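Local structure of putative cell surface hydrolase (Lactobacillus plantarum, 3LP5) at residues L38-I48 / W83-L91. The protein is of unknown function but, as a putative cell-surface member of the alpha/beta hydrolase superfamily, probably hydrolyses a substrate not yet identified. Sequence-based numbering, arbitrary orientation.
Sequences LKLTVQTDGTI and WLNTAFKAL
W83 lays its indole over the turn Q43 to G46. Q43 O sits above one ring face, 3.8 Å from W83 NE1 and displaced toward the rim, while T44 O comes in obliquely at 3.6 Å from W83 CZ2. V42 CG1 also approaches at a slant, meeting the W83 CB at 3.6 Å. With its CG anti to the carbonyl carbon (chi1 -67°), W83 carries the ring past the end of strand 37-42 and over the hairpin loop.

That loop is held from within. It is a type I turn closed by G46 N to Q43 O. D45 OD1 accepts from T47 N, which makes an Asx turn and comes from above the carboxylate plane, and also from T47 OG1. At G46 phi is 90°, a backbone shape that would press a CB onto the carbonyl O of the residue before. G46 O lies 3.6 Å from T86 CG2. An alanine in place of W83 would probably leave the turn without its indole cover and open a gap beside V42.

Farther along, the contact is aliphatic and centred on A87, whose small side chain lets the strand come near: L40 CD2 reaches A87 CB at 3.7 Å, and V42 CG2 lies against it too. I48, its chain extended, lays CD1 between A87 and A90, 3.9 Å from A90 CB. L40 and L91 meet tip to tip, and L38 slides past L91 in the opposite direction.

Strand 38-42 and helix 83-91 run at 136° to each other, 9.1 Å apart at closest approach. Helix 74-92 packs on one face of the sheet of this alpha/beta-hydrolase fold, near its edge: I48 begins the edge strand 48-52, antiparallel to 37-42, A87 and L91 also touch I65 of strand 62-67, and L84 turns to helix 107-118.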
ATOM      1  N   LEU A  38      -9.819 -10.253   7.327  1.00 15.90           N
ATOM      2  CA  LEU A  38     -10.688 -10.694   6.243  1.00 16.31           C
ATOM      3  C   LEU A  38      -9.911 -10.642   4.913  1.00 16.67           C
ATOM      4  O   LEU A  38      -9.198  -9.655   4.675  1.00 17.16           O
ATOM      5  CB  LEU A  38     -11.832  -9.703   6.140  1.00 16.90           C
ATOM      6  CG  LEU A  38     -12.793  -9.897   5.005  1.00 14.98           C
ATOM      7  CD1 LEU A  38     -13.663 -11.150   5.167  1.00 15.08           C
ATOM      8  CD2 LEU A  38     -13.647  -8.630   4.833  1.00 17.67           C
ATOM      9  N   LYS A  39      -9.982 -11.686   4.078  1.00 15.19           N
ATOM     10  CA  LYS A  39      -9.221 -11.716   2.804  1.00 16.82           C
ATOM     11  C   LYS A  39     -10.163 -11.851   1.658  1.00 16.48           C
ATOM     12  O   LYS A  39     -10.993 -12.779   1.671  1.00 16.60           O
ATOM     13  CB  LYS A  39      -8.249 -12.904   2.703  1.00 17.57           C
ATOM     14  CG  LYS A  39      -7.088 -12.847   3.644  1.00 25.13           C
ATOM     15  CD  LYS A  39      -5.796 -13.414   3.001  1.00 35.24           C
ATOM     16  CE  LYS A  39      -4.583 -13.415   4.013  1.00 38.70           C
ATOM     17  NZ  LYS A  39      -4.785 -14.364   5.171  1.00 39.26           N
ATOM     18  N   LEU A  40     -10.025 -10.956   0.672  1.00 15.15           N
ATOM     19  CA  LEU A  40     -10.793 -11.010  -0.570  1.00 14.87           C
ATOM     20  C   LEU A  40      -9.808 -11.292  -1.679  1.00 16.28           C
ATOM     21  O   LEU A  40      -8.700 -10.684  -1.731  1.00 15.69           O
ATOM     22  CB  LEU A  40     -11.489  -9.684  -0.873  1.00 13.65           C
ATOM     23  CG  LEU A  40     -12.795  -9.290  -0.202  1.00 14.92           C
ATOM     24  CD1 LEU A  40     -12.669  -9.221   1.381  1.00 15.95           C
ATOM     25  CD2 LEU A  40     -13.318  -7.908  -0.813  1.00 11.69           C
ATOM     26  N   THR A  41     -10.196 -12.214  -2.560  1.00 14.60           N
ATOM     27  CA  THR A  41      -9.457 -12.448  -3.776  1.00 14.30           C
ATOM     28  C   THR A  41     -10.387 -12.175  -4.941  1.00 12.95           C
ATOM     29  O   THR A  41     -11.420 -12.875  -5.117  1.00 12.93           O
ATOM     30  CB  THR A  41      -8.989 -13.910  -3.871  1.00 14.51           C
ATOM     31  OG1 THR A  41      -8.187 -14.165  -2.732  1.00 17.30           O
ATOM     32  CG2 THR A  41      -8.051 -14.096  -5.095  1.00 15.21           C
ATOM     33  N   VAL A  42     -10.068 -11.149  -5.719  1.00 11.89           N
ATOM     34  CA  VAL A  42     -10.926 -10.820  -6.861  1.00 12.06           C
ATOM     35  C   VAL A  42     -10.515 -11.681  -8.013  1.00 12.11           C
ATOM     36  O   VAL A  42      -9.345 -11.616  -8.436  1.00 12.17           O
ATOM     37  CB  VAL A  42     -10.821  -9.329  -7.283  1.00 10.52           C
ATOM     38  CG1 VAL A  42     -11.902  -8.972  -8.311  1.00 10.78           C
ATOM     39  CG2 VAL A  42     -10.958  -8.446  -6.047  1.00 10.54           C
ATOM     40  N   GLN A  43     -11.492 -12.401  -8.571  1.00 12.36           N
ATOM     41  CA  GLN A  43     -11.314 -13.283  -9.759  1.00 14.73           C
ATOM     42  C   GLN A  43     -11.216 -12.533 -11.076  1.00 15.06           C
ATOM     43  O   GLN A  43     -11.570 -11.355 -11.158  1.00 15.83           O
ATOM     44  CB  GLN A  43     -12.464 -14.315  -9.835  1.00 14.49           C
ATOM     45  CG  GLN A  43     -12.706 -15.065  -8.529  1.00 18.68           C
ATOM     46  CD  GLN A  43     -11.436 -15.696  -7.973  1.00 23.06           C
ATOM     47  OE1 GLN A  43     -10.972 -15.353  -6.856  1.00 25.97           O
ATOM     48  NE2 GLN A  43     -10.831 -16.551  -8.757  1.00 21.62           N
ATOM     49  N   THR A  44     -10.747 -13.196 -12.121  1.00 14.92           N
ATOM     50  CA  THR A  44     -10.458 -12.458 -13.338  1.00 16.66           C
ATOM     51  C   THR A  44     -11.712 -11.978 -14.090  1.00 18.09           C
ATOM     52  O   THR A  44     -11.600 -11.180 -15.039  1.00 19.31           O
ATOM     53  CB  THR A  44      -9.572 -13.252 -14.291  1.00 17.46           C
ATOM     54  OG1 THR A  44     -10.287 -14.415 -14.677  1.00 17.47           O
ATOM     55  CG2 THR A  44      -8.230 -13.633 -13.629  1.00 14.40           C
ATOM     56  N   ASP A  45     -12.886 -12.460 -13.676  1.00 18.67           N
ATOM     57  CA  ASP A  45     -14.151 -11.981 -14.203  1.00 19.76           C
ATOM     58  C   ASP A  45     -14.802 -10.977 -13.227  1.00 20.01           C
ATOM     59  O   ASP A  45     -15.922 -10.548 -13.456  1.00 20.81           O
ATOM     60  CB  ASP A  45     -15.099 -13.175 -14.528  1.00 21.06           C
ATOM     61  CG  ASP A  45     -15.510 -13.975 -13.268  1.00 23.51           C
ATOM     62  OD1 ASP A  45     -15.019 -13.662 -12.168  1.00 25.54           O
ATOM     63  OD2 ASP A  45     -16.345 -14.921 -13.346  1.00 24.90           O
ATOM     64  N   GLY A  46     -14.112 -10.609 -12.136  1.00 18.75           N
ATOM     65  CA  GLY A  46     -14.628  -9.610 -11.193  1.00 17.75           C
ATOM     66  C   GLY A  46     -15.472 -10.104 -10.035  1.00 18.43           C
ATOM     67  O   GLY A  46     -15.849  -9.335  -9.139  1.00 19.11           O
ATOM     68  N   THR A  47     -15.748 -11.395  -9.985  1.00 17.17           N
ATOM     69  CA  THR A  47     -16.372 -11.926  -8.798  1.00 16.85           C
ATOM     70  C   THR A  47     -15.307 -12.064  -7.688  1.00 16.70           C
ATOM     71  O   THR A  47     -14.078 -11.938  -7.949  1.00 14.99           O
ATOM     72  CB  THR A  47     -17.010 -13.271  -9.117  1.00 18.09           C
ATOM     73  OG1 THR A  47     -15.970 -14.182  -9.504  1.00 15.74           O
ATOM     74  CG2 THR A  47     -18.069 -13.078 -10.302  1.00 16.78           C
ATOM     75  N   ILE A  48     -15.772 -12.259  -6.456  1.00 15.62           N
ATOM     76  CA  ILE A  48     -14.903 -12.166  -5.282  1.00 15.55           C
ATOM     77  C   ILE A  48     -15.001 -13.429  -4.477  1.00 16.42           C
ATOM     78  O   ILE A  48     -16.128 -13.923  -4.175  1.00 17.19           O
ATOM     79  CB  ILE A  48     -15.268 -10.962  -4.412  1.00 17.03           C
ATOM     80  CG1 ILE A  48     -15.206  -9.657  -5.243  1.00 17.18           C
ATOM     81  CG2 ILE A  48     -14.394 -10.895  -3.161  1.00 14.10           C
ATOM     82  CD1 ILE A  48     -15.600  -8.422  -4.423  1.00 19.91           C
ATOM     83  N   TRP A  83     -10.547  -3.945 -10.421  1.00 10.39           N
ATOM     84  CA  TRP A  83     -10.890  -4.959  -9.435  1.00  8.38           C
ATOM     85  C   TRP A  83     -10.864  -4.443  -7.980  1.00  9.45           C
ATOM     86  O   TRP A  83     -11.716  -4.823  -7.131  1.00  9.57           O
ATOM     87  CB  TRP A  83      -9.949  -6.188  -9.597  1.00  6.97           C
ATOM     88  CG  TRP A  83     -10.186  -6.942 -10.922  1.00  9.52           C
ATOM     89  CD1 TRP A  83     -11.371  -7.151 -11.537  1.00  9.83           C
ATOM     90  CD2 TRP A  83      -9.186  -7.625 -11.710  1.00 12.59           C
ATOM     91  NE1 TRP A  83     -11.175  -7.872 -12.734  1.00 11.54           N
ATOM     92  CE2 TRP A  83      -9.840  -8.183 -12.843  1.00 13.24           C
ATOM     93  CE3 TRP A  83      -7.791  -7.838 -11.556  1.00  8.71           C
ATOM     94  CZ2 TRP A  83      -9.132  -8.893 -13.844  1.00 12.31           C
ATOM     95  CZ3 TRP A  83      -7.086  -8.515 -12.572  1.00  8.00           C
ATOM     96  CH2 TRP A  83      -7.755  -9.069 -13.672  1.00  7.15           C
ATOM     97  N   LEU A  84      -9.883  -3.597  -7.660  1.00 10.08           N
ATOM     98  CA  LEU A  84      -9.818  -2.996  -6.302  1.00 11.00           C
ATOM     99  C   LEU A  84     -11.071  -2.187  -6.006  1.00 10.83           C
ATOM    100  O   LEU A  84     -11.666  -2.249  -4.908  1.00 11.97           O
ATOM    101  CB  LEU A  84      -8.592  -2.065  -6.172  1.00 10.53           C
ATOM    102  CG  LEU A  84      -8.430  -1.358  -4.778  1.00 10.92           C
ATOM    103  CD1 LEU A  84      -8.587  -2.319  -3.566  1.00 10.55           C
ATOM    104  CD2 LEU A  84      -7.063  -0.694  -4.675  1.00  9.99           C
ATOM    105  N   ASN A  85     -11.481  -1.391  -6.982  1.00 11.05           N
ATOM    106  CA  ASN A  85     -12.709  -0.614  -6.871  1.00 11.63           C
ATOM    107  C   ASN A  85     -13.917  -1.563  -6.758  1.00 11.99           C
ATOM    108  O   ASN A  85     -14.833  -1.323  -5.935  1.00 12.62           O
ATOM    109  CB  ASN A  85     -12.823   0.241  -8.126  1.00 10.31           C
ATOM    110  CG  ASN A  85     -13.902   1.303  -8.026  1.00 12.56           C
ATOM    111  OD1 ASN A  85     -14.359   1.677  -6.934  1.00  9.62           O
ATOM    112  ND2 ASN A  85     -14.338   1.768  -9.172  1.00 14.53           N
ATOM    113  N   THR A  86     -13.909  -2.667  -7.530  1.00 11.57           N
ATOM    114  CA  THR A  86     -14.978  -3.655  -7.352  1.00 12.64           C
ATOM    115  C   THR A  86     -15.026  -4.189  -5.922  1.00 11.74           C
ATOM    116  O   THR A  86     -16.068  -4.327  -5.376  1.00 12.17           O
ATOM    117  CB  THR A  86     -14.804  -4.845  -8.345  1.00 14.02           C
ATOM    118  OG1 THR A  86     -14.811  -4.295  -9.658  1.00 14.21           O
ATOM    119  CG2 THR A  86     -15.951  -5.887  -8.230  1.00 14.48           C
ATOM    120  N   ALA A  87     -13.875  -4.503  -5.321  1.00 11.96           N
ATOM    121  CA  ALA A  87     -13.863  -5.080  -4.021  1.00 10.90           C
ATOM    122  C   ALA A  87     -14.216  -3.979  -3.004  1.00 11.62           C
ATOM    123  O   ALA A  87     -14.974  -4.184  -2.075  1.00 11.29           O
ATOM    124  CB  ALA A  87     -12.459  -5.707  -3.708  1.00  9.29           C
ATOM    125  N   PHE A  88     -13.695  -2.790  -3.222  1.00 11.92           N
ATOM    126  CA  PHE A  88     -13.938  -1.699  -2.296  1.00 13.88           C
ATOM    127  C   PHE A  88     -15.436  -1.431  -2.257  1.00 14.13           C
ATOM    128  O   PHE A  88     -16.021  -1.282  -1.203  1.00 13.30           O
ATOM    129  CB  PHE A  88     -13.167  -0.453  -2.767  1.00 13.08           C
ATOM    130  CG  PHE A  88     -13.210   0.679  -1.810  1.00 15.24           C
ATOM    131  CD1 PHE A  88     -12.350   0.690  -0.701  1.00 13.53           C
ATOM    132  CD2 PHE A  88     -14.077   1.738  -2.016  1.00 14.80           C
ATOM    133  CE1 PHE A  88     -12.335   1.767   0.209  1.00 14.29           C
ATOM    134  CE2 PHE A  88     -14.113   2.813  -1.096  1.00 17.09           C
ATOM    135  CZ  PHE A  88     -13.220   2.825   0.028  1.00 15.07           C
ATOM    136  N   LYS A  89     -16.078  -1.381  -3.425  1.00 16.62           N
ATOM    137  CA  LYS A  89     -17.523  -1.136  -3.422  1.00 16.85           C
ATOM    138  C   LYS A  89     -18.300  -2.231  -2.756  1.00 16.35           C
ATOM    139  O   LYS A  89     -19.238  -1.941  -2.063  1.00 16.21           O
ATOM    140  CB  LYS A  89     -18.078  -0.814  -4.814  1.00 17.76           C
ATOM    141  CG  LYS A  89     -17.593   0.548  -5.265  1.00 21.62           C
ATOM    142  CD  LYS A  89     -18.404   1.039  -6.406  1.00 28.03           C
ATOM    143  CE  LYS A  89     -18.211   0.132  -7.571  1.00 32.45           C
ATOM    144  NZ  LYS A  89     -18.705   0.780  -8.808  1.00 35.57           N
ATOM    145  N   ALA A  90     -17.879  -3.478  -2.913  1.00 15.71           N
ATOM    146  CA  ALA A  90     -18.558  -4.579  -2.223  1.00 15.97           C
ATOM    147  C   ALA A  90     -18.438  -4.408  -0.714  1.00 15.20           C
ATOM    148  O   ALA A  90     -19.374  -4.672   0.024  1.00 14.22           O
ATOM    149  CB  ALA A  90     -17.977  -5.927  -2.660  1.00 14.40           C
ATOM    150  N   LEU A  91     -17.283  -3.926  -0.256  1.00 14.68           N
ATOM    151  CA  LEU A  91     -17.071  -3.726   1.178  1.00 15.08           C
ATOM    152  C   LEU A  91     -17.895  -2.561   1.765  1.00 15.85           C
ATOM    153  O   LEU A  91     -18.451  -2.646   2.843  1.00 14.87           O
ATOM    154  CB  LEU A  91     -15.587  -3.500   1.427  1.00 14.46           C
ATOM    155  CG  LEU A  91     -14.699  -4.730   1.284  1.00 17.65           C
ATOM    156  CD1 LEU A  91     -13.230  -4.203   1.147  1.00 15.26           C
ATOM    157  CD2 LEU A  91     -14.887  -5.658   2.510  1.00 13.78           C
TER